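Local coordinates for protein xylose isomerase-like TIM barrel (Anabaena variabilis ATCC 29413, PDB 2QW5) that probably acts as an isomerase or epimerase on sugars, and binds D-xylose and a zinc ion at the mouth of its TIM barrel, at residues A[251-256]-A[291-296]; A[15-20]-A[316-321]; A[47-52]-A[279-284]. All coordinates share one frame; numbering follows the deposited sequence.

Contact 1. Residues A[251-256]-A[291-296]; sequences PDRGAL and NSLRLT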
loop_
_atom_site.group_PDB
_atom_site.type_symbol
_atom_site.label_atom_id
_atom_site.label_comp_id
_atom_site.label_asym_id
_atom_site.label_seq_id
_atom_site.Cartn_x
_atom_site.Cartn_y
_atom_site.Cartn_z
ATOM N N PRO A 251 10.229 -6.943 -24.600
ATOM C CA PRO A 251 9.178 -7.132 -23.557
ATOM C C PRO A 251 9.554 -6.750 -22.125
ATOM O O PRO A 251 8.717 -6.204 -21.404
ATOM C CB PRO A 251 8.895 -8.633 -23.637
ATOM C CG PRO A 251 9.126 -8.940 -25.106
ATOM C CD PRO A 251 10.395 -8.166 -25.410
ATOM N N ASP A 252 10.815 -6.994 -21.738
ATOM C CA ASP A 252 11.267 -6.638 -20.393
ATOM C C ASP A 252 11.743 -5.183 -20.268
ATOM O O ASP A 252 12.141 -4.785 -19.195
ATOM C CB ASP A 252 12.313 -7.636 -19.868
ATOM C CG ASP A 252 13.752 -7.290 -20.265
ATOM O OD1 ASP A 252 13.971 -6.570 -21.247
ATOM O OD2 ASP A 252 14.665 -7.782 -19.556
ATOM N N ARG A 253 11.735 -4.447 -21.380
ATOM C CA ARG A 253 12.113 -3.030 -21.522
ATOM C C ARG A 253 13.609 -2.778 -21.354
ATOM O O ARG A 253 13.978 -1.638 -21.308
ATOM C CB ARG A 253 11.326 -2.072 -20.622
ATOM C CG ARG A 253 9.861 -2.357 -20.409
ATOM C CD ARG A 253 9.036 -2.619 -21.618
ATOM N NE ARG A 253 9.006 -1.558 -22.611
ATOM C CZ ARG A 253 8.238 -0.460 -22.614
ATOM N NH1 ARG A 253 7.435 -0.113 -21.587
ATOM N NH2 ARG A 253 8.352 0.365 -23.643
ATOM N N GLY A 254 14.430 -3.831 -21.337
ATOM C CA GLY A 254 15.887 -3.728 -21.154
ATOM C C GLY A 254 16.680 -3.910 -22.446
ATOM O O GLY A 254 16.509 -3.129 -23.378
ATOM N N ALA A 255 17.502 -4.971 -22.510
ATOM C CA ALA A 255 18.404 -5.229 -23.637
ATOM C C ALA A 255 17.622 -5.566 -24.896
ATOM O O ALA A 255 16.876 -6.519 -24.912
ATOM C CB ALA A 255 19.372 -6.340 -23.316
ATOM N N LEU A 256 17.825 -4.797 -25.956
ATOM C CA LEU A 256 17.047 -5.006 -27.197
ATOM C C LEU A 256 17.579 -6.171 -28.057
ATOM O O LEU A 256 16.831 -6.813 -28.797
ATOM C CB LEU A 256 16.969 -3.670 -27.951
ATOM C CG LEU A 256 16.070 -3.523 -29.179
ATOM C CD1 LEU A 256 14.608 -3.882 -28.851
ATOM C CD2 LEU A 256 16.219 -2.099 -29.717
ATOM N N ASN A 291 10.760 0.330 -9.110
ATOM C CA ASN A 291 9.489 -0.065 -8.507
ATOM C C ASN A 291 8.308 -0.123 -9.487
ATOM O O ASN A 291 7.600 -1.104 -9.483
ATOM C CB ASN A 291 9.141 0.844 -7.320
ATOM C CG ASN A 291 8.089 0.235 -6.385
ATOM O OD1 ASN A 291 7.010 0.775 -6.236
ATOM N ND2 ASN A 291 8.395 -0.880 -5.791
ATOM N N SER A 292 8.118 0.905 -10.313
ATOM C CA SER A 292 6.958 0.984 -11.234
ATOM C C SER A 292 6.965 -0.082 -12.317
ATOM O O SER A 292 5.894 -0.558 -12.704
ATOM C CB SER A 292 6.817 2.379 -11.850
ATOM O OG SER A 292 7.920 2.671 -12.652
ATOM N N LEU A 293 8.161 -0.453 -12.792
ATOM C CA LEU A 293 8.347 -1.546 -13.773
ATOM C C LEU A 293 8.806 -2.882 -13.157
ATOM O O LEU A 293 9.029 -3.852 -13.896
ATOM C CB LEU A 293 9.268 -1.109 -14.905
ATOM C CG LEU A 293 8.846 0.139 -15.716
ATOM C CD1 LEU A 293 9.710 0.265 -16.917
ATOM C CD2 LEU A 293 7.393 0.083 -16.150
ATOM N N ARG A 294 8.963 -2.937 -11.828
ATOM C CA ARG A 294 9.338 -4.173 -11.090
ATOM C C ARG A 294 10.586 -4.773 -11.687
ATOM O O ARG A 294 10.609 -5.908 -12.136
ATOM C CB ARG A 294 8.146 -5.153 -11.044
ATOM C CG ARG A 294 6.992 -4.532 -10.252
ATOM C CD ARG A 294 5.826 -5.478 -10.168
ATOM N NE ARG A 294 4.873 -5.004 -9.183
ATOM C CZ ARG A 294 3.696 -5.557 -8.897
ATOM N NH1 ARG A 294 3.216 -6.590 -9.569
ATOM N NH2 ARG A 294 2.966 -5.025 -7.928
ATOM N N LEU A 295 11.646 -3.958 -11.684
ATOM C CA LEU A 295 12.870 -4.306 -12.352
ATOM C C LEU A 295 13.796 -5.093 -11.437
ATOM O O LEU A 295 14.412 -4.542 -10.554
ATOM C CB LEU A 295 13.572 -3.053 -12.916
ATOM C CG LEU A 295 12.811 -2.242 -13.979
ATOM C CD1 LEU A 295 13.597 -0.972 -14.366
ATOM C CD2 LEU A 295 12.472 -3.132 -15.176
ATOM N N THR A 296 13.844 -6.395 -11.674
ATOM C CA THR A 296 14.688 -7.311 -10.933
ATOM C C THR A 296 16.083 -7.392 -11.601
ATOM O O THR A 296 17.046 -7.826 -10.966
ATOM C CB THR A 296 14.061 -8.702 -10.851
ATOM O OG1 THR A 296 14.048 -9.259 -12.159
ATOM C CG2 THR A 296 12.574 -8.659 -10.268
HETATM O O HOH W 1 9.882 -3.977 -17.198
#
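Arg253 and Leu293 face each other across two loops at the C-terminal mouth of the TIM barrel, one following strand 243-248 and the other following the short helix 287-290. The nearest atoms, Arg253 CG and Leu293 CD1, are 4.4 Å apart, and Leu295 CD2 comes equally close to the carbonyl oxygen of Asp252, so the contact is light packing of leucine methyls against an arginine stem and a backbone. A water bridges the two loops: it donates to Asp252 O at 3.1 Å and, weakly, to Leu293 O at 3.4 Å. Asp252 O also accepts from Arg297, which gives this carbonyl a second partner.

Behind this shell each loop is shaped by its own turn. Positive phi at Arg294 marks the C-prime position of the Schellman motif that ends the helix, placing Leu293 and Leu295 on the inner side, while the carbonyl of Arg294 bonds to His187 of the second subunit and its NH1 to Trp188 O there. Arg253 bends at each of its first three torsions (chi1 -38°), and its NE is held by Ser249 OG; the guanidinium lies in the D-xylose pocket, as suits a long, multi-donor side chain. Glycine fits position 254 because a side chain there would be crowded by the carboxylate of Asp252. That group closes an Asx turn: Gly254 N donates to Asp252 OD1 at 2.8 Å, from above the carboxylate plane.

Contact 2. Residues A[15-20]-A[316-321]; sequences FFMFTT and DIADEA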
loop_
_atom_site.group_PDB
_atom_site.type_symbol
_atom_site.label_atom_id
_atom_site.label_comp_id
_atom_site.label_asym_id
_atom_site.label_seq_id
_atom_site.Cartn_x
_atom_site.Cartn_y
_atom_site.Cartn_z
ATOM N N PHE A 15 15.815 8.987 -23.677
ATOM C CA PHE A 15 16.560 9.390 -22.462
ATOM C C PHE A 15 16.136 8.613 -21.204
ATOM O O PHE A 15 16.735 8.828 -20.170
ATOM C CB PHE A 15 16.600 10.924 -22.237
ATOM C CG PHE A 15 17.927 11.525 -22.582
ATOM C CD1 PHE A 15 18.457 11.356 -23.866
ATOM C CD2 PHE A 15 18.672 12.220 -21.618
ATOM C CE1 PHE A 15 19.704 11.875 -24.202
ATOM C CE2 PHE A 15 19.950 12.740 -21.938
ATOM C CZ PHE A 15 20.447 12.585 -23.241
ATOM N N PHE A 16 15.115 7.728 -21.286
ATOM C CA PHE A 16 14.829 6.769 -20.174
ATOM C C PHE A 16 15.989 5.794 -19.837
ATOM O O PHE A 16 15.905 5.048 -18.855
ATOM C CB PHE A 16 13.559 5.978 -20.455
ATOM C CG PHE A 16 12.298 6.801 -20.435
ATOM C CD1 PHE A 16 12.137 7.902 -19.582
ATOM C CD2 PHE A 16 11.217 6.416 -21.209
ATOM C CE1 PHE A 16 10.942 8.581 -19.498
ATOM C CE2 PHE A 16 10.025 7.136 -21.144
ATOM C CZ PHE A 16 9.886 8.204 -20.273
HETATM N N MSE A 17 17.029 5.746 -20.686
HETATM C CA MSE A 17 18.266 5.044 -20.383
HETATM C C MSE A 17 18.946 5.752 -19.187
HETATM O O MSE A 17 19.724 5.121 -18.469
HETATM C CB MSE A 17 19.210 5.071 -21.578
HETATM C CG MSE A 17 20.581 4.336 -21.393
HETATM SE SE MSE A 17 20.296 2.477 -21.037
HETATM C CE MSE A 17 20.267 1.879 -22.820
ATOM N N PHE A 18 18.672 7.056 -18.999
ATOM C CA PHE A 18 19.321 7.880 -17.972
ATOM C C PHE A 18 18.434 8.560 -16.942
ATOM O O PHE A 18 18.842 8.710 -15.781
ATOM C CB PHE A 18 20.111 9.021 -18.669
ATOM C CG PHE A 18 20.940 8.573 -19.822
ATOM C CD1 PHE A 18 22.071 7.810 -19.625
ATOM C CD2 PHE A 18 20.607 8.923 -21.121
ATOM C CE1 PHE A 18 22.849 7.377 -20.709
ATOM C CE2 PHE A 18 21.370 8.493 -22.205
ATOM C CZ PHE A 18 22.509 7.728 -21.998
ATOM N N THR A 19 17.237 9.004 -17.347
ATOM C CA THR A 19 16.458 9.893 -16.504
ATOM C C THR A 19 15.019 10.055 -16.927
ATOM O O THR A 19 14.663 9.642 -18.011
ATOM C CB THR A 19 17.115 11.297 -16.554
ATOM O OG1 THR A 19 16.584 12.139 -15.535
ATOM C CG2 THR A 19 16.957 11.957 -17.944
ATOM N N THR A 20 14.197 10.602 -16.034
ATOM C CA THR A 20 12.809 11.021 -16.362
ATOM C C THR A 20 12.681 12.579 -16.351
ATOM O O THR A 20 11.583 13.134 -16.598
ATOM C CB THR A 20 11.750 10.408 -15.415
ATOM O OG1 THR A 20 11.917 10.934 -14.105
ATOM C CG2 THR A 20 11.844 8.923 -15.382
ATOM N N ASP A 316 27.059 0.409 -23.860
ATOM C CA ASP A 316 27.128 -0.940 -24.414
ATOM C C ASP A 316 25.741 -1.365 -24.913
ATOM O O ASP A 316 25.600 -1.797 -26.048
ATOM C CB ASP A 316 27.621 -1.964 -23.373
ATOM C CG ASP A 316 29.019 -1.646 -22.840
ATOM O OD1 ASP A 316 29.863 -1.087 -23.580
ATOM O OD2 ASP A 316 29.272 -1.957 -21.661
ATOM N N ILE A 317 24.733 -1.221 -24.056
ATOM C CA ILE A 317 23.361 -1.609 -24.413
ATOM C C ILE A 317 22.822 -0.756 -25.582
ATOM O O ILE A 317 22.223 -1.308 -26.512
ATOM C CB ILE A 317 22.435 -1.593 -23.174
ATOM C CG1 ILE A 317 22.908 -2.636 -22.136
ATOM C CG2 ILE A 317 20.956 -1.870 -23.526
ATOM C CD1 ILE A 317 22.988 -4.082 -22.629
ATOM N N ALA A 318 23.063 0.558 -25.528
ATOM C CA ALA A 318 22.626 1.504 -26.588
ATOM C C ALA A 318 23.204 1.136 -27.959
ATOM O O ALA A 318 22.497 1.124 -28.975
ATOM C CB ALA A 318 23.012 2.949 -26.219
ATOM N N ASP A 319 24.488 0.793 -27.969
ATOM C CA ASP A 319 25.173 0.421 -29.198
ATOM C C ASP A 319 24.627 -0.886 -29.767
ATOM O O ASP A 319 24.365 -0.978 -30.967
ATOM C CB ASP A 319 26.684 0.325 -28.962
ATOM C CG ASP A 319 27.483 0.242 -30.253
ATOM O OD1 ASP A 319 27.041 0.781 -31.298
ATOM O OD2 ASP A 319 28.586 -0.333 -30.189
ATOM N N GLU A 320 24.454 -1.899 -28.911
ATOM C CA GLU A 320 23.897 -3.186 -29.365
ATOM C C GLU A 320 22.471 -3.016 -29.858
ATOM O O GLU A 320 22.056 -3.738 -30.765
ATOM C CB GLU A 320 23.883 -4.225 -28.234
ATOM C CG GLU A 320 25.249 -4.658 -27.742
ATOM C CD GLU A 320 26.054 -5.481 -28.757
ATOM O OE1 GLU A 320 25.471 -6.256 -29.550
ATOM O OE2 GLU A 320 27.299 -5.356 -28.748
ATOM N N ALA A 321 21.740 -2.086 -29.243
ATOM C CA ALA A 321 20.314 -1.810 -29.612
ATOM C C ALA A 321 20.185 -1.285 -31.081
ATOM O O ALA A 321 19.344 -1.760 -31.860
ATOM C CB ALA A 321 19.697 -0.816 -28.597
#
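The Phe18 ring carries Met17 CG on one face, 3.8 Å above its plane and offset toward the rim, and the same Met17 (selenomethionine in this crystal) sends its methyl on to Ile317 and Ala318. Phe18 in turn presents CD2 over the centre of one face of Phe15, and it stacks with His36 of helix 27-42, while Phe15 meets Phe50 edge-to-face. These aromatic groups pack the loop against helix 27-42 and strand 47-51, and from there a flexible, unbranched methionine-type chain can reach outward.

Met17 leaves its backbone with CG anti to N (chi1 -179°), then bends at the next two torsions, which brings CE to the helix. There CE lies 3.9 Å from Ile317 CG2, the two side chains crossing at about a right angle. The branched isoleucine offers this methyl to Met17 while its longer arm leads away. One residue on, small Ala318 lets the methyl approach the helix backbone: Met17 CE is 4.1 Å from Ala318 N and 4.5 Å from Ala318 CB. Nothing polar joins the segments.

The loop is tightened by Phe15 O, which accepts from both Phe18 N and Thr19 N, and Met17 O is taken up by Asn284. Apolar packing of this kind, between the loop after the first strand and the last helix, 314-332, joins the two ends of the chain in an eight-stranded TIM barrel.

Contact 3. Residues A[47-52]-A[279-284]; sequences GFEFPI and AVEIFN. With ZN (zinc ion), chain D; XLS (D-xylose), chain C.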
loop_
_atom_site.group_PDB
_atom_site.type_symbol
_atom_site.label_atom_id
_atom_site.label_comp_id
_atom_site.label_asym_id
_atom_site.label_seq_id
_atom_site.Cartn_x
_atom_site.Cartn_y
_atom_site.Cartn_z
ATOM N N GLY A 47 18.571 11.145 -33.326
ATOM C CA GLY A 47 17.636 11.900 -32.511
ATOM C C GLY A 47 17.379 11.256 -31.162
ATOM O O GLY A 47 17.757 10.114 -30.925
ATOM N N PHE A 48 16.727 12.013 -30.282
ATOM C CA PHE A 48 16.536 11.590 -28.857
ATOM C C PHE A 48 15.158 11.871 -28.350
ATOM O O PHE A 48 14.604 12.859 -28.757
ATOM C CB PHE A 48 17.602 12.285 -28.009
ATOM C CG PHE A 48 18.977 11.984 -28.494
ATOM C CD1 PHE A 48 19.651 10.843 -28.064
ATOM C CD2 PHE A 48 19.532 12.745 -29.498
ATOM C CE1 PHE A 48 20.919 10.511 -28.599
ATOM C CE2 PHE A 48 20.791 12.420 -30.061
ATOM C CZ PHE A 48 21.478 11.302 -29.606
ATOM N N GLU A 49 14.586 10.991 -27.514
ATOM C CA GLU A 49 13.276 11.250 -26.927
ATOM C C GLU A 49 13.566 11.810 -25.562
ATOM O O GLU A 49 14.230 11.168 -24.758
ATOM C CB GLU A 49 12.369 10.029 -26.699
ATOM C CG GLU A 49 12.272 9.010 -27.762
ATOM C CD GLU A 49 11.073 8.060 -27.499
ATOM O OE1 GLU A 49 10.602 7.896 -26.327
ATOM O OE2 GLU A 49 10.614 7.490 -28.481
ATOM N N PHE A 50 13.045 12.986 -25.310
ATOM C CA PHE A 50 13.151 13.690 -24.032
ATOM C C PHE A 50 11.842 13.580 -23.285
ATOM O O PHE A 50 10.823 14.061 -23.794
ATOM C CB PHE A 50 13.423 15.166 -24.302
ATOM C CG PHE A 50 14.872 15.511 -24.567
ATOM C CD1 PHE A 50 15.860 14.550 -24.830
ATOM C CD2 PHE A 50 15.210 16.868 -24.661
ATOM C CE1 PHE A 50 17.190 14.945 -25.058
ATOM C CE2 PHE A 50 16.509 17.259 -24.919
ATOM C CZ PHE A 50 17.497 16.306 -25.123
ATOM N N PRO A 51 11.848 12.900 -22.104
ATOM C CA PRO A 51 10.658 12.987 -21.266
ATOM C C PRO A 51 10.530 14.401 -20.717
ATOM O O PRO A 51 11.537 15.008 -20.382
ATOM C CB PRO A 51 10.926 11.985 -20.131
ATOM C CG PRO A 51 12.431 11.868 -20.058
ATOM C CD PRO A 51 12.872 12.014 -21.496
ATOM N N ILE A 52 9.308 14.947 -20.689
ATOM C CA ILE A 52 9.068 16.263 -20.110
ATOM C C ILE A 52 8.395 16.055 -18.769
ATOM O O ILE A 52 7.188 15.679 -18.705
ATOM C CB ILE A 52 8.265 17.221 -21.026
ATOM C CG1 ILE A 52 8.975 17.366 -22.396
ATOM C CG2 ILE A 52 8.003 18.605 -20.338
ATOM C CD1 ILE A 52 10.444 17.875 -22.369
ATOM N N ALA A 279 12.295 4.782 -32.820
ATOM C CA ALA A 279 12.976 5.061 -31.540
ATOM C C ALA A 279 13.255 3.808 -30.702
ATOM O O ALA A 279 12.391 3.000 -30.517
ATOM C CB ALA A 279 12.207 6.027 -30.726
ATOM N N VAL A 280 14.501 3.664 -30.250
ATOM C CA VAL A 280 14.900 2.619 -29.318
ATOM C C VAL A 280 14.472 3.136 -27.936
ATOM O O VAL A 280 14.961 4.169 -27.508
ATOM C CB VAL A 280 16.448 2.410 -29.332
ATOM C CG1 VAL A 280 16.909 1.569 -28.117
ATOM C CG2 VAL A 280 16.871 1.799 -30.656
ATOM N N GLU A 281 13.541 2.442 -27.272
ATOM C CA GLU A 281 13.088 2.853 -25.943
ATOM C C GLU A 281 13.439 1.805 -24.875
ATOM O O GLU A 281 12.736 0.820 -24.698
ATOM C CB GLU A 281 11.612 3.155 -25.930
ATOM C CG GLU A 281 11.242 3.948 -24.658
ATOM C CD GLU A 281 9.794 4.251 -24.574
ATOM O OE1 GLU A 281 9.028 3.274 -24.768
ATOM O OE2 GLU A 281 9.435 5.416 -24.289
ATOM N N ILE A 282 14.547 2.046 -24.183
ATOM C CA ILE A 282 15.054 1.176 -23.154
ATOM C C ILE A 282 14.921 1.939 -21.805
ATOM O O ILE A 282 15.422 3.077 -21.655
ATOM C CB ILE A 282 16.546 0.786 -23.453
ATOM C CG1 ILE A 282 16.610 -0.072 -24.747
ATOM C CG2 ILE A 282 17.174 0.023 -22.256
ATOM C CD1 ILE A 282 18.036 -0.450 -25.166
ATOM N N PHE A 283 14.266 1.283 -20.850
ATOM C CA PHE A 283 14.026 1.799 -19.510
ATOM C C PHE A 283 15.141 1.248 -18.634
ATOM O O PHE A 283 15.140 0.089 -18.269
ATOM C CB PHE A 283 12.657 1.355 -18.991
ATOM C CG PHE A 283 11.528 2.080 -19.633
ATOM C CD1 PHE A 283 11.148 1.772 -20.925
ATOM C CD2 PHE A 283 10.860 3.091 -18.967
ATOM C CE1 PHE A 283 10.082 2.446 -21.548
ATOM C CE2 PHE A 283 9.764 3.755 -19.596
ATOM C CZ PHE A 283 9.415 3.420 -20.885
ATOM N N ASN A 284 16.136 2.063 -18.324
ATOM C CA ASN A 284 17.227 1.578 -17.466
ATOM C C ASN A 284 16.710 1.361 -16.021
ATOM O O ASN A 284 15.696 1.931 -15.623
ATOM C CB ASN A 284 18.407 2.544 -17.564
ATOM C CG ASN A 284 19.691 1.959 -17.048
ATOM O OD1 ASN A 284 19.750 0.767 -16.749
ATOM N ND2 ASN A 284 20.754 2.799 -16.945
HETATM ZN ZN ZN D . 6.952 3.427 -25.096
HETATM C C1 XLS C . 6.037 4.115 -20.378
HETATM C C2 XLS C . 5.406 5.498 -20.473
HETATM C C3 XLS C . 5.636 6.397 -19.207
HETATM C C4 XLS C . 5.861 7.865 -19.513
HETATM O O1 XLS C . 5.482 2.907 -20.910
HETATM O O2 XLS C . 5.752 6.150 -21.695
HETATM O O3 XLS C . 6.693 6.061 -18.307
HETATM O O4 XLS C . 4.837 8.300 -20.360
HETATM O O HOH W 2 6.715 3.012 -23.124
#
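Glu49 points into the barrel and meets Ala279 and Glu281, reaching past the intervening strand 11-14. Packing is tightest at its carboxylate: OE2 of Glu49 lies 3.1 Å from Ala279 CB, a tight approach to which the small alanine side chain is suited. The other oxygen, Glu49 OE1, lies 3.4 Å from Glu281 OE2. Here two acceptors of like charge meet without a hydrogen bond, their chains crossing at about a right angle and their carboxylate planes 71° apart.

The zinc ion and Arg253, both at Glu281 OE1, would probably offset part of this negative charge. Glu281 starts with CG anti to its backbone N (chi1 -164°) and runs out extended to place OE1 2.1 Å from the zinc ion; OE2 stays 3.3 Å from the metal, so Glu281 binds it through OE1 alone. Glu183, Asp216 and Gln247 complete the protein ligands. Glu49 OE2 accepts from Tyr245 OH and from Gln247 NE2, and the latter bond places Glu49 in the second shell of the metal. Replacing Glu49 with an alanine would probably leave Tyr245 and Gln247 without their shared acceptor, set that amide freer to turn, and open a gap above Ala279.

Toward the pocket the two segments diverge, and Phe283 no longer touches 47-52. Its ring instead meets the sugar obliquely, Phe283 CZ standing 3.5 Å from C1 of D-xylose, an apolar wall suited to a carbon skeleton. A water 2.0 Å from the zinc ion lies only 2.5 Å from O1 of D-xylose, short for a hydrogen bond, and appears to link metal and ligand. Three acids and a glutamine binding a metal ion at the C-terminal ends of the strands, beside an aromatic-walled sugar pocket, mark the active-site region of this xylose isomerase-like TIM barrel.

All three contacts touch one another, from the barrel interior to the loops at its mouth and the last helix. Contacts 2 and 3 are closest, their centres about 8 Å apart: Phe15 N meets Glu49 O at 2.9 Å, and Phe16 packs on Phe283 and Pro51. Contact 1 lies about 14 Å from contact 3 between centres, yet supplies the pocket directly. Arg253 NH2 forms a salt bridge with the zinc ligand Glu281 OE1 at 3.2 Å, and Arg253 O probably accepts from Phe283 N. Contact 2 stays farther off, the Met17 side chain about 13 Å from both zinc and D-xylose. It touches contact 1 where Leu256 CD2 packs 3.8 Å from Ala321 O.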